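Local atomic coordinates of Two-component system response regulator/GGDEF domain protein (PDB entry 3LUF), a protein that probably makes cyclic di-GMP from two GTP through a GGDEF domain, the part described here being two linked receiver domains that each bind a magnesium ion. Residues R18-A23 with Q110-L115; I7-D12 with Q22-Q27; E159-L164 with V188-E193; L172-Y177 with C237-N242; E65-L70 with L75-L80. All coordinates share one frame; numbering follows the deposited sequence.

Contact 1 (R18-A23 with Q110-L115); sequences RMLIQA and QYAVGL. Unlike the reference sequence in segment 18-23: M19 (reference Thr).
V113 sets CG1 anti to its backbone N (chi1 -179°), and the other branch, CG2, therefore lies beside that nitrogen and faces helix 14-27, where it meets CB of A23 at 3.6 Å. CG1 lies 3.9 Å from the carbonyl O of A23, so both branches face the alanine, one at its methyl and one at its backbone. L20, one turn before A23, turns its CG away from the carbonyl carbon (chi1 -79°); this carries CD2 forward until it lies 4.1 Å from CB of A112. Methyl therefore meets methyl at both points. With a small alanine on each helix at the contact, the axes of the short segments 18-23 and 110-115 approach to 9.8 Å at a crossing angle of -38°, consistent with close packing. The two helices are the first and last of the N-terminal receiver domain, and, as in the CheY fold, they lie together on one face of its five-stranded parallel sheet. A polar group borders this apolar patch: Q110 OE1 stands 4.3 Å from CB of A23, accepts a hydrogen bond from R106, and leaves NE2 to bond with OE1 of Q27. L20 also packs on L109, while A112 also touches V101 of strand 99-102. Beyond the contact, Q110 packs against K197 of the second subunit and Y111 against its K219.

Contact 2 (I7-D12 with Q22-Q27); sequences ILIVED and QAIAQQ. With MG (magnesium ion), chain G.
I7 is modelled in two conformers, and the one described here has an uncommon shape: CG1 sits in the crowded position between backbone N and carbonyl carbon (chi1 64°), and the second torsion, 145°, lies off the usual staggered value. In that conformer CD1 approaches CD1 of I24 tip to tip at 3.7 Å, a distance as uncertain as the conformer itself. The residues belong to a beta-alpha-beta crossover, strand 6-10 followed by helix 14-27 and strand 31-35, which opens the N-terminal receiver domain. I9, two residues on and on the same side of the strand, sends its own CD1 to CD1 of I24, 4.1 Å away. One helix methyl thus serves two strand residues, and I32 of the neighbouring strand also touches I24. Just past the strand, the chain enters the acidic pocket. There D12 OD1 binds the magnesium ion at 2.0 Å, together with D55 OD2 and the backbone O of T57. E11 acts from the second shell: its OE1 forms a salt bridge with K103, and its OE2 accepts a bond from S13 N. That same OE2 receives a hydrogen bond of 2.7 Å from a water bound to the metal, while D12 OD2 takes one of 2.6 Å from another.

Contact 3 (E159-L164 with V188-E193); sequences EALATL and VRMLRE. Unlike the reference sequence in segment 159-164: A162 (reference Thr).
The backbone O of E159 is gripped twice by a single residue one turn on: T163 N donates to it at 2.9 Å, and T163 OG1 adds a second bond at 3.1 Å. The hydroxyl reaches it from above the carbonyl plane, 41° out, because the threonine side chain folds back along its own helix. This pairing lies away from the interface with helix 184-194, which is made entirely of hydrocarbon and a selenium atom. L191 is central: its CD2 meets CD1 of L164 at 3.5 Å, tighter than usual for two methyl groups, with the side chains at about a right angle, and also lies 3.9 Å from CD2 of L161. The other branch of L161, CD1, is touched by M190, a selenomethionine, whose CE lies 3.7 Å away. M190 gets there through a bend at its last torsion (chi3 62°), which turns CE across the leucine tip. In the C-terminal receiver domain these are the second and third helices of the CheY-like fold, neighbours on one face of the sheet. The axes of the two short segments approach to 11.7 Å, inclined by 25°, so the long side chains bridge the gap. Underneath, L164 packs on L128 and L191 on I202, two residues of the sheet. Toward the C-terminal end of helix 184-194, R192 and E193 pack against H107 of the second subunit.

Contact 4 (L172-Y177 with C237-N242); sequences LVLVDY and CRVSHN. With MG (magnesium ion), chain F.
Strand 172-176 is the middle strand of the sheet in the C-terminal receiver domain, and its N-terminal half packs under the last helix, 232-248. L172 carries the contact. With CG anti to its backbone N (chi1 165°), it extends CD2 to V239, where it lies 3.8 Å from CG1 and 4.1 Å from CG2, so a single leucine methyl rests across both branches of the valine. The side chains cross obliquely. L174 reaches the same valine more loosely, CD2 to V239 CG2 at 4.3 Å, and CD1 of L172 comes to 4.4 Å from CB of N242. Strand and helix run roughly antiparallel, with directions 145° apart, and the segment axes approach to 10.4 Å. Around this patch L172 also touches I203 and L243, and L174 touches I205 and L235. Other residues of the helix form subunit contacts: R238 forms salt bridges with D224 of its own chain and with D224 of the second subunit, and H241 meets H241 of that subunit with ring planes nearly perpendicular. At the other end of the strand, well away from the helix, D176 binds the magnesium ion through OD2 at 2.0 Å, while OD1 accepts a 2.6 Å hydrogen bond from one of three metal waters. D132 and the backbone O of Y178 complete the shell. D176 is the predicted phosphoacceptor, and a hydrophobic strand leading from a helix-covered core to an acidic magnesium pocket is characteristic of the receiver fold.

Contact 5 (E65-L70 with L75-L80); sequences EAVKVL and LPVVIL
The flat peptide carbonyl of L70 takes a hydrogen bond from L75 N at 3.1 Å, the donor tilted 27° from the carbonyl plane, and the L75 side chain also comes close to that oxygen, CB at 3.6 Å and CD1 at 3.7 Å. A little further back, the carbonyl O of V67 has CG2 of V77 beside it. The side chains then meet in order along the two segments. L70 CD2 lies 4.1 Å from L75 CD1, and CB of L70 lies 4.0 Å from V77 CG2. V67 holds CG1 anti to its backbone N (chi1 173°), which brings that branch over V77 CG1; its other branch, CG2, points at I79 and rests 3.7 Å from CG1 of that residue, the two side chains at about a right angle. Helix and strand run almost exactly antiparallel (171°), the axes of the short segments 9.3 Å apart, as suits the return half of a beta-alpha-beta crossover. The L75-to-L70 bond links the turn to the helix it follows, and the alternate strand residues V77 and I79 present their branches to the helix. Strand 77-81 lies between strands 49-55 and 99-102. V54 lies beneath both L70 and V77, V97 packs against V67 and I79, and L8 of strand 6-10 touches L70 and L75.

Contacts 1, 2 and 5 belong to the N-terminal receiver domain, and contacts 3 and 4 to its C-terminal counterpart. Contacts 1 and 2 share helix 14-27, their centres about 6 Å apart, and L20 CB packs on I9 CD1 at 4.0 Å. Contact 5 lies about 15 Å from contact 2, centre to centre, touching it where E11 OE1 meets L80 CD1 at 3.6 Å. The centres of contacts 3 and 4 are likewise about 15 Å apart, joined through strand 172-176. Between domains the centres lie about 25 to 40 Å apart. Each domain has its own magnesium pocket: contact 2 supplies D12 to one and contact 4 supplies D176 to the other.

Contact 1 (R18-A23 with Q110-L115)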
# COMPACT_ATOMS: atom_id res chain seq x y z
N ARG B 18 15.14 22.38 -15.65
CA ARG B 18 13.85 22.96 -16.03
C ARG B 18 12.65 22.00 -15.89
O ARG B 18 11.57 22.44 -15.47
CB ARG B 18 13.91 23.62 -17.40
CG ARG B 18 14.76 24.86 -17.38
CD ARG B 18 14.67 25.59 -18.64
NE ARG B 18 15.51 26.78 -18.55
CZ ARG B 18 15.74 27.59 -19.57
NH1 ARG B 18 15.17 27.36 -20.76
NH2 ARG B 18 16.52 28.64 -19.39
N MSE B 19 12.84 20.71 -16.20
CA MSE B 19 11.79 19.69 -15.95
C MSE B 19 11.39 19.61 -14.49
O MSE B 19 10.19 19.53 -14.15
CB MSE B 19 12.24 18.30 -16.39
CG MSE B 19 12.23 18.12 -17.86
SE MSE B 19 13.05 16.35 -18.27
CE MSE B 19 12.42 16.47 -20.07
N LEU B 20 12.40 19.64 -13.62
CA LEU B 20 12.17 19.57 -12.18
C LEU B 20 11.44 20.81 -11.68
O LEU B 20 10.50 20.71 -10.90
CB LEU B 20 13.48 19.43 -11.44
CG LEU B 20 14.10 18.05 -11.42
CD1 LEU B 20 15.49 18.11 -10.82
CD2 LEU B 20 13.18 17.02 -10.68
N ILE B 21 11.88 21.98 -12.12
CA ILE B 21 11.22 23.23 -11.71
C ILE B 21 9.76 23.21 -12.12
O ILE B 21 8.90 23.42 -11.28
CB ILE B 21 11.91 24.47 -12.29
CG1 ILE B 21 13.31 24.62 -11.67
CG2 ILE B 21 11.03 25.72 -12.07
CD1 ILE B 21 14.22 25.61 -12.44
N GLN B 22 9.50 22.92 -13.40
CA GLN B 22 8.13 22.93 -13.93
C GLN B 22 7.21 21.96 -13.17
O GLN B 22 6.10 22.32 -12.78
CB GLN B 22 8.14 22.59 -15.41
CG GLN B 22 6.78 22.58 -16.12
CD GLN B 22 6.92 22.14 -17.57
OE1 GLN B 22 7.81 21.34 -17.90
NE2 GLN B 22 6.06 22.66 -18.46
N ALA B 23 7.70 20.74 -12.96
CA ALA B 23 6.90 19.70 -12.29
C ALA B 23 6.68 20.02 -10.81
O ALA B 23 5.55 19.88 -10.31
CB ALA B 23 7.52 18.35 -12.46
N GLN B 110 9.76 12.18 -12.22
CA GLN B 110 8.51 12.37 -11.54
C GLN B 110 8.56 11.84 -10.10
O GLN B 110 7.88 12.37 -9.23
CB GLN B 110 7.38 11.70 -12.33
CG GLN B 110 6.00 12.03 -11.85
CD GLN B 110 5.66 13.50 -11.94
OE1 GLN B 110 6.23 14.25 -12.76
NE2 GLN B 110 4.74 13.93 -11.12
N TYR B 111 9.36 10.81 -9.84
CA TYR B 111 9.54 10.32 -8.46
C TYR B 111 9.92 11.46 -7.48
O TYR B 111 9.44 11.51 -6.33
CB TYR B 111 10.59 9.19 -8.41
CG TYR B 111 10.83 8.61 -7.04
CD1 TYR B 111 10.03 7.56 -6.55
CD2 TYR B 111 11.85 9.10 -6.24
CE1 TYR B 111 10.26 7.02 -5.25
CE2 TYR B 111 12.08 8.58 -4.98
CZ TYR B 111 11.29 7.55 -4.49
OH TYR B 111 11.57 7.07 -3.24
N ALA B 112 10.79 12.35 -7.93
CA ALA B 112 11.27 13.45 -7.07
C ALA B 112 10.10 14.37 -6.64
O ALA B 112 10.06 14.92 -5.52
CB ALA B 112 12.36 14.23 -7.82
N VAL B 113 9.11 14.50 -7.51
CA VAL B 113 7.98 15.40 -7.27
C VAL B 113 7.10 14.89 -6.12
O VAL B 113 6.82 15.60 -5.15
CB VAL B 113 7.12 15.60 -8.56
CG1 VAL B 113 5.97 16.54 -8.29
CG2 VAL B 113 7.98 16.12 -9.71
N GLY B 114 6.70 13.62 -6.21
CA GLY B 114 5.95 13.00 -5.13
C GLY B 114 6.74 12.97 -3.85
O GLY B 114 6.19 13.17 -2.79
N LEU B 115 8.05 12.75 -3.96
CA LEU B 115 8.90 12.68 -2.78
C LEU B 115 8.94 14.01 -2.05
O LEU B 115 8.74 14.05 -0.83
CB LEU B 115 10.32 12.32 -3.17
CG LEU B 115 11.36 12.26 -2.06
CD1 LEU B 115 10.97 11.34 -0.93
CD2 LEU B 115 12.71 11.82 -2.64

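Contact 2 (I7-D12 with Q22-Q27)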
# COMPACT_ATOMS: atom_id res chain seq x y z
N ILE B 7 12.51 24.37 -1.45
CA ILE B 7 13.50 23.33 -1.81
C ILE B 7 14.62 23.93 -2.65
O ILE B 7 14.44 24.97 -3.27
CB ILE B 7 12.91 22.08 -2.52
CG1 ILE B 7 12.31 22.45 -3.87
CG2 ILE B 7 11.89 21.35 -1.60
CD1 ILE B 7 12.48 21.43 -4.91
N LEU B 8 15.76 23.26 -2.62
CA LEU B 8 16.95 23.68 -3.36
C LEU B 8 17.21 22.61 -4.43
O LEU B 8 17.20 21.42 -4.14
CB LEU B 8 18.14 23.73 -2.39
CG LEU B 8 19.50 24.03 -3.09
CD1 LEU B 8 19.42 25.43 -3.66
CD2 LEU B 8 20.68 23.90 -2.10
N ILE B 9 17.49 23.08 -5.64
CA ILE B 9 17.86 22.19 -6.75
C ILE B 9 19.22 22.66 -7.23
O ILE B 9 19.38 23.85 -7.52
CB ILE B 9 16.82 22.26 -7.91
CG1 ILE B 9 15.44 21.79 -7.42
CG2 ILE B 9 17.25 21.33 -9.08
CD1 ILE B 9 14.35 22.00 -8.48
N VAL B 10 20.19 21.76 -7.27
CA VAL B 10 21.49 22.10 -7.88
C VAL B 10 21.75 21.07 -8.97
O VAL B 10 22.01 19.89 -8.69
CB VAL B 10 22.63 22.11 -6.83
CG1 VAL B 10 23.89 22.71 -7.45
CG2 VAL B 10 22.21 22.87 -5.55
N GLU B 11 21.63 21.52 -10.22
CA GLU B 11 21.65 20.63 -11.38
C GLU B 11 22.05 21.45 -12.61
O GLU B 11 21.41 22.45 -12.94
CB GLU B 11 20.23 20.05 -11.59
CG GLU B 11 20.04 19.34 -12.96
CD GLU B 11 20.98 18.15 -13.17
OE1 GLU B 11 20.78 17.12 -12.51
OE2 GLU B 11 21.85 18.22 -14.07
N ASP B 12 23.14 21.06 -13.27
CA ASP B 12 23.61 21.85 -14.40
C ASP B 12 22.93 21.51 -15.73
O ASP B 12 23.07 22.27 -16.67
CB ASP B 12 25.15 21.81 -14.56
CG ASP B 12 25.69 20.39 -14.79
OD1 ASP B 12 25.14 19.44 -14.22
OD2 ASP B 12 26.72 20.22 -15.51
N GLN B 22 9.50 22.92 -13.40
CA GLN B 22 8.13 22.93 -13.93
C GLN B 22 7.21 21.96 -13.17
O GLN B 22 6.10 22.32 -12.78
CB GLN B 22 8.14 22.59 -15.41
CG GLN B 22 6.78 22.58 -16.12
CD GLN B 22 6.92 22.14 -17.57
OE1 GLN B 22 7.81 21.34 -17.90
NE2 GLN B 22 6.06 22.66 -18.46
N ALA B 23 7.70 20.74 -12.96
CA ALA B 23 6.90 19.70 -12.29
C ALA B 23 6.68 20.02 -10.81
O ALA B 23 5.55 19.88 -10.31
CB ALA B 23 7.52 18.35 -12.46
N ILE B 24 7.73 20.46 -10.12
CA ILE B 24 7.60 20.71 -8.68
C ILE B 24 6.71 21.96 -8.44
O ILE B 24 5.86 21.98 -7.51
CB ILE B 24 9.00 20.82 -8.03
CG1 ILE B 24 9.66 19.45 -8.05
CG2 ILE B 24 8.89 21.32 -6.58
CD1 ILE B 24 11.15 19.47 -7.72
N ALA B 25 6.85 22.96 -9.31
CA ALA B 25 6.06 24.19 -9.24
C ALA B 25 4.58 23.90 -9.50
O ALA B 25 3.72 24.54 -8.90
CB ALA B 25 6.57 25.23 -10.25
N GLN B 26 4.30 22.95 -10.39
CA GLN B 26 2.92 22.72 -10.79
C GLN B 26 2.22 21.77 -9.83
O GLN B 26 1.03 21.91 -9.59
CB GLN B 26 2.88 22.23 -12.23
CG GLN B 26 1.55 21.72 -12.74
CD GLN B 26 1.79 20.99 -14.05
OE1 GLN B 26 1.95 21.62 -15.09
NE2 GLN B 26 1.87 19.68 -13.99
N GLN B 27 2.96 20.84 -9.26
CA GLN B 27 2.38 19.76 -8.51
C GLN B 27 2.57 19.84 -7.00
O GLN B 27 1.98 19.07 -6.27
CB GLN B 27 2.90 18.41 -9.04
CG GLN B 27 2.59 18.21 -10.51
CD GLN B 27 3.17 16.92 -11.05
OE1 GLN B 27 2.96 15.84 -10.48
NE2 GLN B 27 3.89 17.02 -12.16
MG MG G . 25.58 17.45 -14.02
O HOH W 1 23.87 16.71 -14.89
O HOH W 2 26.58 17.60 -15.88

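Contact 3 (E159-L164 with V188-E193)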
# COMPACT_ATOMS: atom_id res chain seq x y z
N GLU B 159 3.73 0.79 26.83
CA GLU B 159 4.30 2.09 26.53
C GLU B 159 3.62 2.77 25.32
O GLU B 159 3.40 3.96 25.36
CB GLU B 159 5.82 2.00 26.30
CG GLU B 159 6.44 3.35 25.98
CD GLU B 159 7.96 3.35 26.04
OE1 GLU B 159 8.60 2.33 25.68
OE2 GLU B 159 8.51 4.40 26.47
N ALA B 160 3.29 1.99 24.29
CA ALA B 160 2.61 2.51 23.09
C ALA B 160 1.33 3.20 23.48
O ALA B 160 1.05 4.28 23.03
CB ALA B 160 2.36 1.38 22.05
N LEU B 161 0.52 2.54 24.32
CA LEU B 161 -0.75 3.12 24.74
C LEU B 161 -0.54 4.41 25.50
O LEU B 161 -1.24 5.38 25.24
CB LEU B 161 -1.53 2.13 25.60
CG LEU B 161 -1.98 0.86 24.87
CD1 LEU B 161 -2.18 -0.31 25.82
CD2 LEU B 161 -3.28 1.08 23.96
N ALA B 162 0.44 4.41 26.41
CA ALA B 162 0.75 5.60 27.21
C ALA B 162 1.16 6.77 26.32
O ALA B 162 0.72 7.89 26.53
CB ALA B 162 1.88 5.26 28.22
N THR B 163 2.00 6.46 25.33
CA THR B 163 2.48 7.44 24.36
C THR B 163 1.34 8.04 23.54
O THR B 163 1.25 9.25 23.37
CB THR B 163 3.62 6.83 23.50
OG1 THR B 163 4.71 6.57 24.37
CG2 THR B 163 4.10 7.79 22.41
N LEU B 164 0.43 7.19 23.07
CA LEU B 164 -0.74 7.65 22.32
C LEU B 164 -1.63 8.56 23.16
O LEU B 164 -2.17 9.57 22.65
CB LEU B 164 -1.53 6.46 21.78
CG LEU B 164 -0.82 5.73 20.62
CD1 LEU B 164 -1.45 4.32 20.33
CD2 LEU B 164 -0.80 6.55 19.32
N VAL B 188 -3.31 -4.04 18.33
CA VAL B 188 -4.19 -3.52 17.27
C VAL B 188 -5.69 -3.64 17.66
O VAL B 188 -6.47 -2.72 17.48
CB VAL B 188 -3.88 -4.20 15.94
CG1 VAL B 188 -4.89 -3.84 14.92
CG2 VAL B 188 -2.47 -3.76 15.49
N ARG B 189 -6.08 -4.79 18.20
CA ARG B 189 -7.46 -4.94 18.69
C ARG B 189 -7.85 -3.85 19.71
O ARG B 189 -8.93 -3.27 19.59
CB ARG B 189 -7.71 -6.35 19.28
CG ARG B 189 -7.57 -7.50 18.28
CD ARG B 189 -8.28 -8.81 18.78
NE ARG B 189 -7.85 -9.17 20.13
CZ ARG B 189 -6.72 -9.81 20.43
NH1 ARG B 189 -5.88 -10.20 19.46
NH2 ARG B 189 -6.42 -10.04 21.70
N MSE B 190 -6.97 -3.54 20.68
CA MSE B 190 -7.25 -2.51 21.66
C MSE B 190 -7.44 -1.14 20.99
O MSE B 190 -8.36 -0.37 21.32
CB MSE B 190 -6.12 -2.44 22.70
CG MSE B 190 -6.17 -3.64 23.62
SE MSE B 190 -4.86 -3.38 25.04
CE MSE B 190 -5.58 -1.82 25.85
N LEU B 191 -6.54 -0.84 20.05
CA LEU B 191 -6.56 0.45 19.38
C LEU B 191 -7.86 0.60 18.59
O LEU B 191 -8.50 1.66 18.59
CB LEU B 191 -5.31 0.64 18.46
CG LEU B 191 -4.00 0.78 19.24
CD1 LEU B 191 -2.84 0.95 18.24
CD2 LEU B 191 -4.02 1.97 20.21
N ARG B 192 -8.23 -0.46 17.88
CA ARG B 192 -9.39 -0.36 17.00
C ARG B 192 -10.70 -0.35 17.77
O ARG B 192 -11.72 0.05 17.21
CB ARG B 192 -9.39 -1.49 15.99
CG ARG B 192 -8.50 -1.25 14.80
CD ARG B 192 -9.09 -0.26 13.80
NE ARG B 192 -8.05 0.06 12.80
CZ ARG B 192 -7.28 1.15 12.83
NH1 ARG B 192 -7.43 2.05 13.79
NH2 ARG B 192 -6.36 1.35 11.89
N GLU B 193 -10.68 -0.78 19.03
CA GLU B 193 -11.89 -0.58 19.86
C GLU B 193 -12.20 0.89 20.15
O GLU B 193 -13.37 1.23 20.44
CB GLU B 193 -11.75 -1.36 21.18
CG GLU B 193 -11.79 -2.88 20.98
CD GLU B 193 -12.06 -3.61 22.27
OE1 GLU B 193 -11.32 -3.39 23.22
OE2 GLU B 193 -13.02 -4.43 22.31

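Contact 4 (L172-Y177 with C237-N242)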
# COMPACT_ATOMS: atom_id res chain seq x y z
N LEU B 172 -0.22 7.62 12.83
CA LEU B 172 0.19 6.36 12.19
C LEU B 172 1.05 5.60 13.18
O LEU B 172 1.94 6.16 13.82
CB LEU B 172 0.93 6.64 10.88
CG LEU B 172 1.72 5.45 10.29
CD1 LEU B 172 0.71 4.49 9.77
CD2 LEU B 172 2.68 5.85 9.18
N VAL B 173 0.73 4.32 13.36
CA VAL B 173 1.45 3.43 14.25
C VAL B 173 1.97 2.26 13.44
O VAL B 173 1.22 1.67 12.64
CB VAL B 173 0.57 2.86 15.38
CG1 VAL B 173 1.46 2.03 16.33
CG2 VAL B 173 -0.17 3.95 16.14
N LEU B 174 3.26 1.93 13.61
CA LEU B 174 3.85 0.71 13.06
C LEU B 174 4.07 -0.26 14.21
O LEU B 174 4.71 0.07 15.19
CB LEU B 174 5.18 1.02 12.36
CG LEU B 174 5.15 2.02 11.18
CD1 LEU B 174 5.17 3.49 11.65
CD2 LEU B 174 6.40 1.80 10.37
N VAL B 175 3.55 -1.47 14.07
CA VAL B 175 3.41 -2.43 15.19
C VAL B 175 4.10 -3.76 14.91
O VAL B 175 3.72 -4.48 14.02
CB VAL B 175 1.91 -2.70 15.49
CG1 VAL B 175 1.79 -3.66 16.68
CG2 VAL B 175 1.20 -1.41 15.82
N ASP B 176 5.09 -4.07 15.74
CA ASP B 176 5.76 -5.36 15.76
C ASP B 176 4.83 -6.41 16.33
O ASP B 176 4.22 -6.22 17.39
CB ASP B 176 7.00 -5.23 16.66
CG ASP B 176 7.79 -6.52 16.81
OD1 ASP B 176 7.83 -7.33 15.86
OD2 ASP B 176 8.37 -6.70 17.90
N TYR B 177 4.74 -7.56 15.66
CA TYR B 177 3.92 -8.62 16.21
C TYR B 177 4.52 -9.24 17.48
O TYR B 177 3.84 -9.32 18.51
CB TYR B 177 3.59 -9.69 15.17
CG TYR B 177 2.98 -10.90 15.83
CD1 TYR B 177 1.64 -10.91 16.21
CD2 TYR B 177 3.76 -12.01 16.15
CE1 TYR B 177 1.08 -12.01 16.84
CE2 TYR B 177 3.21 -13.12 16.79
CZ TYR B 177 1.88 -13.11 17.12
OH TYR B 177 1.34 -14.22 17.74
N CYS B 237 7.68 3.67 1.07
CA CYS B 237 6.53 3.55 0.17
C CYS B 237 5.26 3.28 0.98
O CYS B 237 4.23 3.91 0.76
CB CYS B 237 6.76 2.40 -0.82
SG CYS B 237 5.43 2.05 -1.90
N ARG B 238 5.34 2.33 1.91
CA ARG B 238 4.12 1.98 2.68
C ARG B 238 3.63 3.15 3.56
O ARG B 238 2.41 3.40 3.67
CB ARG B 238 4.42 0.79 3.60
CG ARG B 238 4.67 -0.48 2.85
CD ARG B 238 3.37 -1.30 2.63
NE ARG B 238 2.31 -0.58 1.93
CZ ARG B 238 2.27 -0.36 0.62
NH1 ARG B 238 3.28 -0.76 -0.16
NH2 ARG B 238 1.25 0.30 0.08
N VAL B 239 4.60 3.80 4.20
CA VAL B 239 4.29 4.91 5.07
C VAL B 239 3.68 6.02 4.24
O VAL B 239 2.60 6.50 4.58
CB VAL B 239 5.50 5.37 5.89
CG1 VAL B 239 5.22 6.78 6.51
CG2 VAL B 239 5.80 4.35 6.96
N SER B 240 4.30 6.35 3.10
CA SER B 240 3.73 7.42 2.27
C SER B 240 2.31 7.10 1.82
O SER B 240 1.42 7.96 1.90
CB SER B 240 4.62 7.71 1.05
OG SER B 240 5.85 8.15 1.56
N HIS B 241 2.07 5.86 1.38
CA HIS B 241 0.73 5.46 0.93
C HIS B 241 -0.32 5.61 2.04
O HIS B 241 -1.44 6.06 1.76
CB HIS B 241 0.70 4.03 0.39
CG HIS B 241 1.14 3.89 -1.04
ND1 HIS B 241 0.39 4.36 -2.09
CD2 HIS B 241 2.22 3.27 -1.58
CE1 HIS B 241 1.00 4.06 -3.23
NE2 HIS B 241 2.12 3.41 -2.95
N ASN B 242 0.04 5.21 3.24
CA ASN B 242 -0.90 5.30 4.38
C ASN B 242 -1.18 6.74 4.80
O ASN B 242 -2.34 7.11 5.11
CB ASN B 242 -0.44 4.45 5.56
CG ASN B 242 -0.72 2.99 5.32
OD1 ASN B 242 0.11 2.26 4.76
ND2 ASN B 242 -1.95 2.59 5.58
MG MG F . 9.52 -8.14 18.64
O HOH W 3 9.44 -9.14 16.78
O HOH W 4 10.84 -9.60 19.43
O HOH W 5 11.19 -7.08 17.86

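Contact 5 (E65-L70 with L75-L80)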
# COMPACT_ATOMS: atom_id res chain seq x y z
N GLU B 65 30.88 15.99 -4.88
CA GLU B 65 31.29 16.83 -3.74
C GLU B 65 30.20 17.71 -3.12
O GLU B 65 30.28 18.04 -1.94
CB GLU B 65 32.52 17.68 -4.09
CG GLU B 65 33.71 16.79 -4.49
CD GLU B 65 33.81 16.54 -5.99
OE1 GLU B 65 32.81 16.73 -6.72
OE2 GLU B 65 34.90 16.11 -6.45
N ALA B 66 29.19 18.11 -3.91
CA ALA B 66 28.12 18.95 -3.39
C ALA B 66 27.28 18.27 -2.31
O ALA B 66 26.69 18.96 -1.47
CB ALA B 66 27.24 19.50 -4.52
N VAL B 67 27.28 16.94 -2.30
CA VAL B 67 26.46 16.20 -1.32
C VAL B 67 26.95 16.48 0.09
O VAL B 67 26.18 16.91 0.95
CB VAL B 67 26.45 14.68 -1.61
CG1 VAL B 67 25.73 13.88 -0.47
CG2 VAL B 67 25.77 14.40 -2.97
N LYS B 68 28.23 16.27 0.31
CA LYS B 68 28.82 16.48 1.63
C LYS B 68 28.76 17.94 2.05
O LYS B 68 28.48 18.25 3.21
CB LYS B 68 30.24 15.94 1.64
CG LYS B 68 30.97 16.06 2.97
CD LYS B 68 32.35 15.42 2.82
CE LYS B 68 33.20 15.61 4.05
NZ LYS B 68 34.58 15.14 3.75
N VAL B 69 29.04 18.85 1.12
CA VAL B 69 28.98 20.29 1.40
C VAL B 69 27.60 20.68 1.91
O VAL B 69 27.48 21.39 2.91
CB VAL B 69 29.35 21.13 0.16
CG1 VAL B 69 29.02 22.60 0.38
CG2 VAL B 69 30.85 20.95 -0.16
N LEU B 70 26.55 20.22 1.23
CA LEU B 70 25.20 20.61 1.60
C LEU B 70 24.71 19.88 2.87
O LEU B 70 24.05 20.49 3.70
CB LEU B 70 24.25 20.45 0.41
CG LEU B 70 24.63 21.44 -0.71
CD1 LEU B 70 23.93 21.02 -2.05
CD2 LEU B 70 24.24 22.95 -0.40
N LEU B 75 21.39 20.71 5.30
CA LEU B 75 20.31 20.46 4.34
C LEU B 75 20.24 18.98 4.14
O LEU B 75 21.25 18.32 3.86
CB LEU B 75 20.53 21.12 2.97
CG LEU B 75 20.35 22.61 2.75
CD1 LEU B 75 21.74 23.22 2.87
CD2 LEU B 75 19.87 22.88 1.36
N PRO B 76 19.03 18.42 4.27
CA PRO B 76 18.92 17.02 3.87
C PRO B 76 19.09 16.97 2.35
O PRO B 76 18.65 17.89 1.65
CB PRO B 76 17.47 16.65 4.25
CG PRO B 76 17.05 17.68 5.28
CD PRO B 76 17.78 18.95 4.88
N VAL B 77 19.65 15.87 1.87
CA VAL B 77 20.01 15.77 0.46
C VAL B 77 19.41 14.53 -0.17
O VAL B 77 19.51 13.42 0.37
CB VAL B 77 21.54 15.74 0.29
CG1 VAL B 77 21.96 15.42 -1.20
CG2 VAL B 77 22.16 17.08 0.72
N VAL B 78 18.75 14.73 -1.30
CA VAL B 78 18.36 13.64 -2.18
C VAL B 78 19.23 13.73 -3.43
O VAL B 78 19.30 14.78 -4.07
CB VAL B 78 16.87 13.78 -2.55
CG1 VAL B 78 16.48 12.88 -3.76
CG2 VAL B 78 16.00 13.51 -1.29
N ILE B 79 19.90 12.64 -3.80
CA ILE B 79 20.78 12.67 -4.97
C ILE B 79 20.01 12.51 -6.27
O ILE B 79 19.09 11.70 -6.34
CB ILE B 79 21.89 11.58 -4.81
CG1 ILE B 79 22.93 12.09 -3.78
CG2 ILE B 79 22.51 11.15 -6.17
CD1 ILE B 79 23.97 11.03 -3.40
N LEU B 80 20.40 13.27 -7.30
CA LEU B 80 19.91 13.06 -8.67
C LEU B 80 20.98 12.31 -9.41
O LEU B 80 22.12 12.77 -9.48
CB LEU B 80 19.67 14.39 -9.39
CG LEU B 80 18.69 15.41 -8.78
CD1 LEU B 80 18.85 16.78 -9.48
CD2 LEU B 80 17.28 14.93 -8.97